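Xyloglucanase (Paenibacillus pabuli, PDB 2JEP) probably hydrolyses the backbone of xyloglucan, a plant cell wall polysaccharide, as a glycoside hydrolase family 5 endo-acting enzyme. Local coordinates at residues A219-V224 / R258-A263; I205-V210 / P243-R248; F371-R376 / N385-I390. One frame throughout, in Å; residues are numbered along the deposited sequence.

Contact 1. Residues A219-V224 / R258-A263; sequences ARWLLV and RIMISA. With EDO (1,2-ethanediol), chain D.
Arg258 packs against Trp221 where two parallel strands begin. Its CB lies 3.8 Å from Arg220 O, and CG is 3.7 Å from Ala219 O. A bend at chi2 (-67°) then swings the chain over the indole. There CD makes a CH-pi contact, 3.6 Å from the centroid of the six-membered ring of Trp221. NE donates to a water that also bonds Ala219 O. The guanidinium continues nearly flat over the ring, the two planes 12° apart and NH1 3.6 Å from Trp221 CZ2. NH1 also bonds Gln256 OE1. Arg258 NH2 donates a hydrogen bond of 3.1 Å to O2 of 1,2-ethanediol, probably from the crystallisation liquor. Met260 CE sits on the opposite face of the indole, offset toward the rim. With an alanine in place of Trp221, a gap would probably open between Arg258 CD and Met260 CE, and the guanidinium would lose its flat support. Met260 N donates to Leu222 O (2.8 Å), and Val224 N to Met260 O (2.9 Å). On the sheet face away from Leu223 and Met260, Val224 CG2 meets Ile259 CG2. The pairing is that of neighbouring parallel strands in a (beta/alpha)8, or TIM, barrel.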
loop_
_atom_site.group_PDB
_atom_site.type_symbol
_atom_site.label_atom_id
_atom_site.label_comp_id
_atom_site.label_asym_id
_atom_site.label_seq_id
_atom_site.Cartn_x
_atom_site.Cartn_y
_atom_site.Cartn_z
ATOM N N ALA A 219 -12.033 16.340 5.129
ATOM C CA ALA A 219 -10.746 17.030 5.083
ATOM C C ALA A 219 -9.525 16.141 4.989
ATOM O O ALA A 219 -8.454 16.615 4.648
ATOM C CB ALA A 219 -10.605 17.951 6.310
ATOM N N ARG A 220 -9.660 14.855 5.312
ATOM C CA ARG A 220 -8.480 14.009 5.451
ATOM C C ARG A 220 -7.832 13.687 4.103
ATOM O O ARG A 220 -8.433 13.848 3.045
ATOM C CB ARG A 220 -8.793 12.748 6.231
ATOM C CG ARG A 220 -9.451 11.657 5.449
ATOM C CD ARG A 220 -9.579 10.342 6.240
ATOM N NE ARG A 220 -10.509 10.483 7.355
ATOM C CZ ARG A 220 -10.193 10.754 8.615
ATOM N NH1 ARG A 220 -8.944 10.855 9.020
ATOM N NH2 ARG A 220 -11.165 10.958 9.482
ATOM N N TRP A 221 -6.596 13.204 4.160
ATOM C CA TRP A 221 -5.924 12.729 2.968
ATOM C C TRP A 221 -6.488 11.389 2.512
ATOM O O TRP A 221 -6.726 10.480 3.316
ATOM C CB TRP A 221 -4.434 12.594 3.239
ATOM C CG TRP A 221 -3.757 13.897 3.435
ATOM C CD1 TRP A 221 -3.541 14.557 4.619
ATOM C CD2 TRP A 221 -3.194 14.713 2.415
ATOM N NE1 TRP A 221 -2.890 15.738 4.377
ATOM C CE2 TRP A 221 -2.668 15.862 3.034
ATOM C CE3 TRP A 221 -3.123 14.607 1.032
ATOM C CZ2 TRP A 221 -2.033 16.882 2.308
ATOM C CZ3 TRP A 221 -2.505 15.629 0.317
ATOM C CH2 TRP A 221 -1.972 16.745 0.964
ATOM N N LEU A 222 -6.665 11.270 1.196
ATOM C CA LEU A 222 -7.172 10.063 0.561
ATOM C C LEU A 222 -6.184 9.615 -0.504
ATOM O O LEU A 222 -5.757 10.417 -1.333
ATOM C CB LEU A 222 -8.509 10.361 -0.103
ATOM C CG LEU A 222 -9.611 10.937 0.802
ATOM C CD1 LEU A 222 -10.879 11.200 -0.012
ATOM C CD2 LEU A 222 -9.889 10.041 1.972
ATOM N N LEU A 223 -5.820 8.333 -0.464
ATOM C CA LEU A 223 -4.797 7.752 -1.322
ATOM C C LEU A 223 -5.475 6.887 -2.389
ATOM O O LEU A 223 -6.300 6.043 -2.044
ATOM C CB LEU A 223 -3.856 6.903 -0.465
ATOM C CG LEU A 223 -2.741 6.094 -1.126
ATOM C CD1 LEU A 223 -1.764 7.045 -1.823
ATOM C CD2 LEU A 223 -2.012 5.229 -0.138
ATOM N N VAL A 224 -5.133 7.121 -3.661
ATOM C CA VAL A 224 -5.725 6.407 -4.777
ATOM C C VAL A 224 -4.624 5.885 -5.703
ATOM O O VAL A 224 -3.647 6.585 -5.960
ATOM C CB VAL A 224 -6.741 7.271 -5.582
ATOM C CG1 VAL A 224 -7.861 7.719 -4.654
ATOM C CG2 VAL A 224 -6.084 8.470 -6.268
ATOM N N ARG A 258 -6.004 17.241 -1.404
ATOM C CA ARG A 258 -6.011 16.300 -0.275
ATOM C C ARG A 258 -6.163 14.876 -0.809
ATOM O O ARG A 258 -6.813 14.005 -0.201
ATOM C CB ARG A 258 -7.093 16.621 0.768
ATOM C CG ARG A 258 -6.728 17.836 1.644
ATOM C CD ARG A 258 -5.540 17.544 2.548
ATOM N NE ARG A 258 -5.223 18.658 3.437
ATOM C CZ ARG A 258 -4.527 19.735 3.057
ATOM N NH1 ARG A 258 -4.015 19.867 1.835
ATOM N NH2 ARG A 258 -4.340 20.710 3.925
ATOM N N ILE A 259 -5.534 14.663 -1.968
ATOM C CA ILE A 259 -5.453 13.342 -2.583
ATOM C C ILE A 259 -3.989 13.020 -2.819
ATOM O O ILE A 259 -3.207 13.890 -3.191
ATOM C CB ILE A 259 -6.266 13.264 -3.885
ATOM C CG1 ILE A 259 -7.749 13.468 -3.575
ATOM C CG2 ILE A 259 -6.041 11.914 -4.594
ATOM C CD1 ILE A 259 -8.586 13.639 -4.785
ATOM N N MET A 260 -3.621 11.774 -2.527
ATOM C CA MET A 260 -2.271 11.242 -2.741
ATOM C C MET A 260 -2.379 10.111 -3.762
ATOM O O MET A 260 -3.442 9.493 -3.880
ATOM C CB MET A 260 -1.712 10.619 -1.461
ATOM C CG MET A 260 -1.822 11.441 -0.222
ATOM S SD MET A 260 -1.270 10.505 1.212
ATOM C CE MET A 260 -0.803 11.837 2.356
ATOM N N ILE A 261 -1.274 9.809 -4.444
ATOM C CA ILE A 261 -1.249 8.782 -5.484
ATOM C C ILE A 261 -0.380 7.608 -5.044
ATOM O O ILE A 261 0.733 7.791 -4.566
ATOM C CB ILE A 261 -0.706 9.335 -6.813
ATOM C CG1 ILE A 261 -1.428 10.631 -7.224
ATOM C CG2 ILE A 261 -0.837 8.314 -7.933
ATOM C CD1 ILE A 261 -2.954 10.508 -7.366
ATOM N N SER A 262 -0.935 6.402 -5.192
ATOM C CA SER A 262 -0.264 5.162 -4.809
ATOM C C SER A 262 0.409 4.484 -5.976
ATOM O O SER A 262 -0.168 4.444 -7.041
ATOM C CB SER A 262 -1.312 4.208 -4.277
ATOM O OG SER A 262 -0.824 2.900 -4.125
ATOM N N ALA A 263 1.618 3.951 -5.755
ATOM C CA ALA A 263 2.218 2.960 -6.658
ATOM C C ALA A 263 2.983 1.975 -5.785
ATOM O O ALA A 263 3.320 2.290 -4.616
ATOM C CB ALA A 263 3.162 3.615 -7.723
HETATM C C1 EDO D . -7.371 21.705 6.295
HETATM O O1 EDO D . -8.113 20.562 6.743
HETATM C C2 EDO D . -6.188 21.907 7.244
HETATM O O2 EDO D . -5.128 20.982 6.923
HETATM O O HOH W 1 -6.737 18.255 5.910
#

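Contact 2. Residues I205-V210 / P243-R248; sequences IFVDTV and PTDNYR
Val207 and Asp208 on the helix face the loop 243-248 with two quite different side chains. Val207 has CG1 anti to its backbone N (chi1 168°), and this spreads its two methyls over different partners. CG1 presses against Asp245 OD1 at 3.1 Å, a close approach of a methyl to a carboxylate oxygen. CG2 rests more loosely against Pro243 CG, 4.1 Å away. Asp245 holds its CG anti to the backbone N (chi1 -162°), which carries the carboxylate to Val207. Its OD2 forms a salt bridge with Arg211, the last residue of the same helix.

Asp208 works mainly through water. Its OD1 accepts one water at 2.7 Å, and that water is also bonded to Thr244 OG1 and accepts from Asn246 N. A second water donates to Asp208 OD1 at 2.9 Å and to Asp245 OD1 at 2.8 Å, and accepts from Tyr247 N. The two carboxylates, 5.2 Å apart between their OD1 atoms, thus share a water, which probably eases the repulsion of like charges. Tyr247 brings its ring edge to Asp208, with CD2 3.5 Å from OD1 and the carboxylate and ring planes 68° apart. A type I beta turn from Asp245 to Arg248 places Asn246 N and Tyr247 N at the two waters. The arrangement joins an outer helix of a TIM barrel to the loop that leads into strand 259-265.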
loop_
_atom_site.group_PDB
_atom_site.type_symbol
_atom_site.label_atom_id
_atom_site.label_comp_id
_atom_site.label_asym_id
_atom_site.label_seq_id
_atom_site.Cartn_x
_atom_site.Cartn_y
_atom_site.Cartn_z
ATOM N N ILE A 205 -15.944 7.602 -6.944
ATOM C CA ILE A 205 -16.981 7.204 -5.974
ATOM C C ILE A 205 -16.436 7.208 -4.553
ATOM O O ILE A 205 -17.086 7.712 -3.611
ATOM C CB ILE A 205 -17.557 5.796 -6.340
ATOM C CG1 ILE A 205 -18.367 5.881 -7.638
ATOM C CG2 ILE A 205 -18.445 5.247 -5.214
ATOM C CD1 ILE A 205 -18.557 4.522 -8.333
ATOM N N PHE A 206 -15.251 6.629 -4.387
ATOM C CA PHE A 206 -14.598 6.629 -3.077
ATOM C C PHE A 206 -14.443 8.049 -2.547
ATOM O O PHE A 206 -14.835 8.347 -1.408
ATOM C CB PHE A 206 -13.247 5.897 -3.195
ATOM C CG PHE A 206 -12.257 6.237 -2.137
ATOM C CD1 PHE A 206 -12.355 5.706 -0.863
ATOM C CD2 PHE A 206 -11.166 7.045 -2.423
ATOM C CE1 PHE A 206 -11.364 5.985 0.092
ATOM C CE2 PHE A 206 -10.202 7.315 -1.486
ATOM C CZ PHE A 206 -10.302 6.794 -0.218
ATOM N N VAL A 207 -13.828 8.922 -3.334
ATOM C CA VAL A 207 -13.557 10.274 -2.855
ATOM C C VAL A 207 -14.859 10.965 -2.434
ATOM O O VAL A 207 -14.975 11.466 -1.319
ATOM C CB VAL A 207 -12.785 11.107 -3.911
ATOM C CG1 VAL A 207 -12.761 12.596 -3.526
ATOM C CG2 VAL A 207 -11.329 10.558 -4.133
ATOM N N ASP A 208 -15.834 10.970 -3.328
ATOM C CA ASP A 208 -17.056 11.719 -3.051
ATOM C C ASP A 208 -17.859 11.102 -1.913
ATOM O O ASP A 208 -18.467 11.816 -1.114
ATOM C CB ASP A 208 -17.933 11.780 -4.285
ATOM C CG ASP A 208 -17.308 12.580 -5.439
ATOM O OD1 ASP A 208 -16.457 13.444 -5.209
ATOM O OD2 ASP A 208 -17.714 12.355 -6.589
ATOM N N THR A 209 -17.868 9.773 -1.827
ATOM C CA THR A 209 -18.583 9.117 -0.748
ATOM C C THR A 209 -17.954 9.440 0.596
ATOM O O THR A 209 -18.648 9.773 1.558
ATOM C CB THR A 209 -18.606 7.576 -0.983
ATOM O OG1 THR A 209 -19.319 7.284 -2.192
ATOM C CG2 THR A 209 -19.248 6.836 0.160
ATOM N N VAL A 210 -16.633 9.323 0.678
ATOM C CA VAL A 210 -15.957 9.616 1.941
ATOM C C VAL A 210 -16.207 11.054 2.369
ATOM O O VAL A 210 -16.474 11.316 3.554
ATOM C CB VAL A 210 -14.441 9.320 1.832
ATOM C CG1 VAL A 210 -13.678 9.938 3.010
ATOM C CG2 VAL A 210 -14.228 7.811 1.728
ATOM N N PRO A 243 -9.103 12.166 -9.732
ATOM C CA PRO A 243 -10.465 12.453 -9.333
ATOM C C PRO A 243 -10.685 13.927 -9.037
ATOM O O PRO A 243 -9.756 14.612 -8.629
ATOM C CB PRO A 243 -10.635 11.639 -8.053
ATOM C CG PRO A 243 -9.299 11.405 -7.560
ATOM C CD PRO A 243 -8.382 11.387 -8.712
ATOM N N THR A 244 -11.912 14.403 -9.219
ATOM C CA THR A 244 -12.296 15.691 -8.675
ATOM C C THR A 244 -12.567 15.499 -7.178
ATOM O O THR A 244 -12.731 14.381 -6.707
ATOM C CB THR A 244 -13.572 16.240 -9.367
ATOM O OG1 THR A 244 -14.663 15.318 -9.205
ATOM C CG2 THR A 244 -13.336 16.468 -10.865
ATOM N N ASP A 245 -12.641 16.588 -6.428
ATOM C CA ASP A 245 -12.879 16.485 -4.989
ATOM C C ASP A 245 -13.771 17.636 -4.536
ATOM O O ASP A 245 -13.465 18.365 -3.600
ATOM C CB ASP A 245 -11.520 16.467 -4.265
ATOM C CG ASP A 245 -11.598 15.933 -2.833
ATOM O OD1 ASP A 245 -12.676 15.507 -2.377
ATOM O OD2 ASP A 245 -10.543 15.936 -2.173
ATOM N N ASN A 246 -14.908 17.760 -5.214
ATOM C CA ASN A 246 -15.762 18.936 -5.025
ATOM C C ASN A 246 -16.589 18.923 -3.743
ATOM O O ASN A 246 -17.147 19.955 -3.357
ATOM C CB ASN A 246 -16.666 19.129 -6.234
ATOM C CG ASN A 246 -15.908 19.443 -7.487
ATOM O OD1 ASN A 246 -16.193 18.855 -8.565
ATOM N ND2 ASN A 246 -14.958 20.348 -7.393
ATOM N N TYR A 247 -16.665 17.775 -3.061
ATOM C CA TYR A 247 -17.365 17.683 -1.776
ATOM C C TYR A 247 -16.458 17.868 -0.566
ATOM O O TYR A 247 -16.913 17.729 0.578
ATOM C CB TYR A 247 -18.128 16.355 -1.641
ATOM C CG TYR A 247 -19.184 16.192 -2.699
ATOM C CD1 TYR A 247 -20.473 16.692 -2.499
ATOM C CD2 TYR A 247 -18.898 15.583 -3.920
ATOM C CE1 TYR A 247 -21.449 16.546 -3.472
ATOM C CE2 TYR A 247 -19.863 15.445 -4.912
ATOM C CZ TYR A 247 -21.138 15.933 -4.673
ATOM O OH TYR A 247 -22.106 15.815 -5.641
ATOM N N ARG A 248 -15.172 18.145 -0.800
ATOM C CA ARG A 248 -14.224 18.274 0.279
ATOM C C ARG A 248 -14.512 19.534 1.082
ATOM O O ARG A 248 -15.191 20.463 0.615
ATOM C CB ARG A 248 -12.793 18.308 -0.260
ATOM C CG ARG A 248 -12.409 19.614 -0.892
ATOM C CD ARG A 248 -11.074 19.525 -1.551
ATOM N NE ARG A 248 -10.574 20.846 -1.873
ATOM C CZ ARG A 248 -9.373 21.093 -2.358
ATOM N NH1 ARG A 248 -8.537 20.100 -2.647
ATOM N NH2 ARG A 248 -9.015 22.344 -2.580
HETATM O O HOH W 2 -16.073 15.607 -6.855
HETATM O O HOH W 3 -15.353 15.207 -3.202
#

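Contact 3. Residues F371-R376 / N385-I390; sequences FALFNR and NIINAI
The backbone N of Leu373, whose side chain packs on Ile386 and Ile387, donates to Asp362 OD2. The other oxygen of that carboxylate, OD1, forms a salt bridge with Arg376 NH2, and Asp362 therefore holds the segment at Leu373 and at Arg376 to the last strand of the TIM barrel. Strand 374-375 of this segment pairs antiparallel with 380-381 in a short hairpin, and the C-terminal helix 384-393 comes next.

Between the two segments themselves the contact is wholly apolar. Leu373 has CG beside the backbone N (chi1 -47°) and CD1 anti to CA (chi2 177°); this turns CD2 to Ile386 and CD1 to Ile387. CD2 touches Ile386 CG2 at 3.6 Å, and the two side chains cross at about a right angle. CD1 goes to Ile387 CG1 at 3.9 Å and lies 4.2 Å from Ile390 CD1, one turn beyond Ile386. Three isoleucines thus receive a single leucine. The helix keeps them in step with its own backbone bonds, among them Ala389 N to Asn385 O at 2.9 Å and Ile390 N to Ile386 O at 3.0 Å.

Phe374 also meets Trp46 of the first barrel strand, the two ring planes at about 80°. Toward the helix, the same phenylalanine brings its CZ to 3.8 Å from Ile387 CD1.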
loop_
_atom_site.group_PDB
_atom_site.type_symbol
_atom_site.label_atom_id
_atom_site.label_comp_id
_atom_site.label_asym_id
_atom_site.label_seq_id
_atom_site.Cartn_x
_atom_site.Cartn_y
_atom_site.Cartn_z
ATOM N N PHE A 371 9.551 -11.789 3.659
ATOM C CA PHE A 371 9.789 -10.347 3.658
ATOM C C PHE A 371 9.966 -9.747 5.069
ATOM O O PHE A 371 10.196 -8.553 5.200
ATOM C CB PHE A 371 8.616 -9.594 3.028
ATOM C CG PHE A 371 8.494 -9.680 1.539
ATOM C CD1 PHE A 371 9.170 -8.780 0.730
ATOM C CD2 PHE A 371 7.587 -10.539 0.958
ATOM C CE1 PHE A 371 8.966 -8.778 -0.639
ATOM C CE2 PHE A 371 7.373 -10.537 -0.420
ATOM C CZ PHE A 371 8.066 -9.641 -1.207
ATOM N N ALA A 372 9.805 -10.532 6.122
ATOM C CA ALA A 372 9.742 -9.955 7.444
ATOM C C ALA A 372 11.050 -9.318 7.915
ATOM O O ALA A 372 12.140 -9.838 7.659
ATOM C CB ALA A 372 9.342 -11.037 8.419
ATOM N N LEU A 373 10.907 -8.224 8.676
ATOM C CA LEU A 373 12.004 -7.620 9.395
ATOM C C LEU A 373 11.928 -7.853 10.901
ATOM O O LEU A 373 12.891 -7.539 11.619
ATOM C CB LEU A 373 12.074 -6.106 9.159
ATOM C CG LEU A 373 11.965 -5.639 7.709
ATOM C CD1 LEU A 373 11.988 -4.101 7.651
ATOM C CD2 LEU A 373 13.049 -6.273 6.814
ATOM N N PHE A 374 10.782 -8.357 11.360
ATOM C CA PHE A 374 10.505 -8.661 12.772
ATOM C C PHE A 374 9.924 -10.062 12.872
ATOM O O PHE A 374 9.258 -10.522 11.950
ATOM C CB PHE A 374 9.474 -7.680 13.338
ATOM C CG PHE A 374 9.879 -6.244 13.214
ATOM C CD1 PHE A 374 10.599 -5.607 14.228
ATOM C CD2 PHE A 374 9.509 -5.503 12.109
ATOM C CE1 PHE A 374 10.965 -4.282 14.109
ATOM C CE2 PHE A 374 9.878 -4.172 11.983
ATOM C CZ PHE A 374 10.607 -3.565 12.973
ATOM N N ASN A 375 10.186 -10.728 13.997
ATOM C CA ASN A 375 9.494 -11.969 14.319
ATOM C C ASN A 375 8.305 -11.584 15.195
ATOM O O ASN A 375 8.454 -11.068 16.301
ATOM C CB ASN A 375 10.391 -13.027 14.971
ATOM C CG ASN A 375 9.630 -14.313 15.276
ATOM O OD1 ASN A 375 8.591 -14.269 15.925
ATOM N ND2 ASN A 375 10.125 -15.451 14.797
ATOM N N ARG A 376 7.121 -11.779 14.617
ATOM C CA ARG A 376 5.891 -11.379 15.273
ATOM C C ARG A 376 5.524 -12.286 16.440
ATOM O O ARG A 376 4.768 -11.908 17.283
ATOM C CB ARG A 376 4.766 -11.303 14.260
ATOM C CG ARG A 376 5.043 -10.266 13.201
ATOM C CD ARG A 376 3.908 -10.013 12.226
ATOM N NE ARG A 376 4.373 -9.157 11.129
ATOM C CZ ARG A 376 3.632 -8.818 10.077
ATOM N NH1 ARG A 376 2.350 -9.114 10.029
ATOM N NH2 ARG A 376 4.166 -8.162 9.071
ATOM N N ASN A 385 19.936 -5.170 9.736
ATOM C CA ASN A 385 20.691 -4.479 8.717
ATOM C C ASN A 385 19.777 -3.896 7.627
ATOM O O ASN A 385 20.064 -2.829 7.101
ATOM C CB ASN A 385 21.784 -5.377 8.106
ATOM C CG ASN A 385 23.052 -5.456 8.963
ATOM O OD1 ASN A 385 23.254 -4.684 9.895
ATOM N ND2 ASN A 385 23.933 -6.380 8.604
ATOM N N ILE A 386 18.658 -4.569 7.319
ATOM C CA ILE A 386 17.707 -3.995 6.358
ATOM C C ILE A 386 17.004 -2.780 6.988
ATOM O O ILE A 386 16.807 -1.760 6.333
ATOM C CB ILE A 386 16.676 -5.044 5.844
ATOM C CG1 ILE A 386 17.390 -6.131 5.033
ATOM C CG2 ILE A 386 15.552 -4.367 5.031
ATOM C CD1 ILE A 386 16.524 -7.309 4.684
ATOM N N ILE A 387 16.625 -2.879 8.261
ATOM C CA ILE A 387 16.048 -1.720 8.916
ATOM C C ILE A 387 17.016 -0.564 8.878
ATOM O O ILE A 387 16.649 0.578 8.559
ATOM C CB ILE A 387 15.664 -2.039 10.391
ATOM C CG1 ILE A 387 14.531 -3.061 10.416
ATOM C CG2 ILE A 387 15.256 -0.779 11.146
ATOM C CD1 ILE A 387 14.191 -3.622 11.802
ATOM N N ASN A 388 18.270 -0.846 9.206
ATOM C CA ASN A 388 19.263 0.233 9.207
ATOM C C ASN A 388 19.418 0.845 7.813
ATOM O O ASN A 388 19.619 2.049 7.667
ATOM C CB ASN A 388 20.638 -0.266 9.681
ATOM C CG ASN A 388 20.695 -0.563 11.156
ATOM O OD1 ASN A 388 19.825 -0.172 11.910
ATOM N ND2 ASN A 388 21.745 -1.261 11.572
ATOM N N ALA A 389 19.385 -0.001 6.780
ATOM C CA ALA A 389 19.495 0.460 5.393
ATOM C C ALA A 389 18.347 1.414 5.034
ATOM O O ALA A 389 18.560 2.465 4.436
ATOM C CB ALA A 389 19.530 -0.748 4.462
ATOM N N ILE A 390 17.126 1.075 5.444
ATOM C CA ILE A 390 15.984 1.946 5.215
ATOM C C ILE A 390 16.215 3.281 5.928
ATOM O O ILE A 390 15.966 4.362 5.382
ATOM C CB ILE A 390 14.659 1.274 5.692
ATOM C CG1 ILE A 390 14.332 0.079 4.783
ATOM C CG2 ILE A 390 13.490 2.279 5.734
ATOM C CD1 ILE A 390 13.208 -0.826 5.314
#

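Overall arrangement
Contacts 1 and 2 adjoin, their centres about 11 Å apart. Helix 193-211 precedes strand 222-225 and covers it: Leu222 CB lies 3.7 Å from Phe206 CE2. Loop 243-248 meets the next strand, Pro243 CG 3.6 Å from Ile259 CD1. Contact 2 is an outer layer over contact 1. Contact 3 lies on the opposite side of the chain's centre, about 27 Å from contact 1 and about 36 Å from contact 2 between centres. In TIM barrels the active site is at the C-terminal ends of the strands. The 205-210/243-248 contact adjoins their N-terminal ends instead. The Ser262 side chain in contact 1 is about 12 Å from a bound calcium ion.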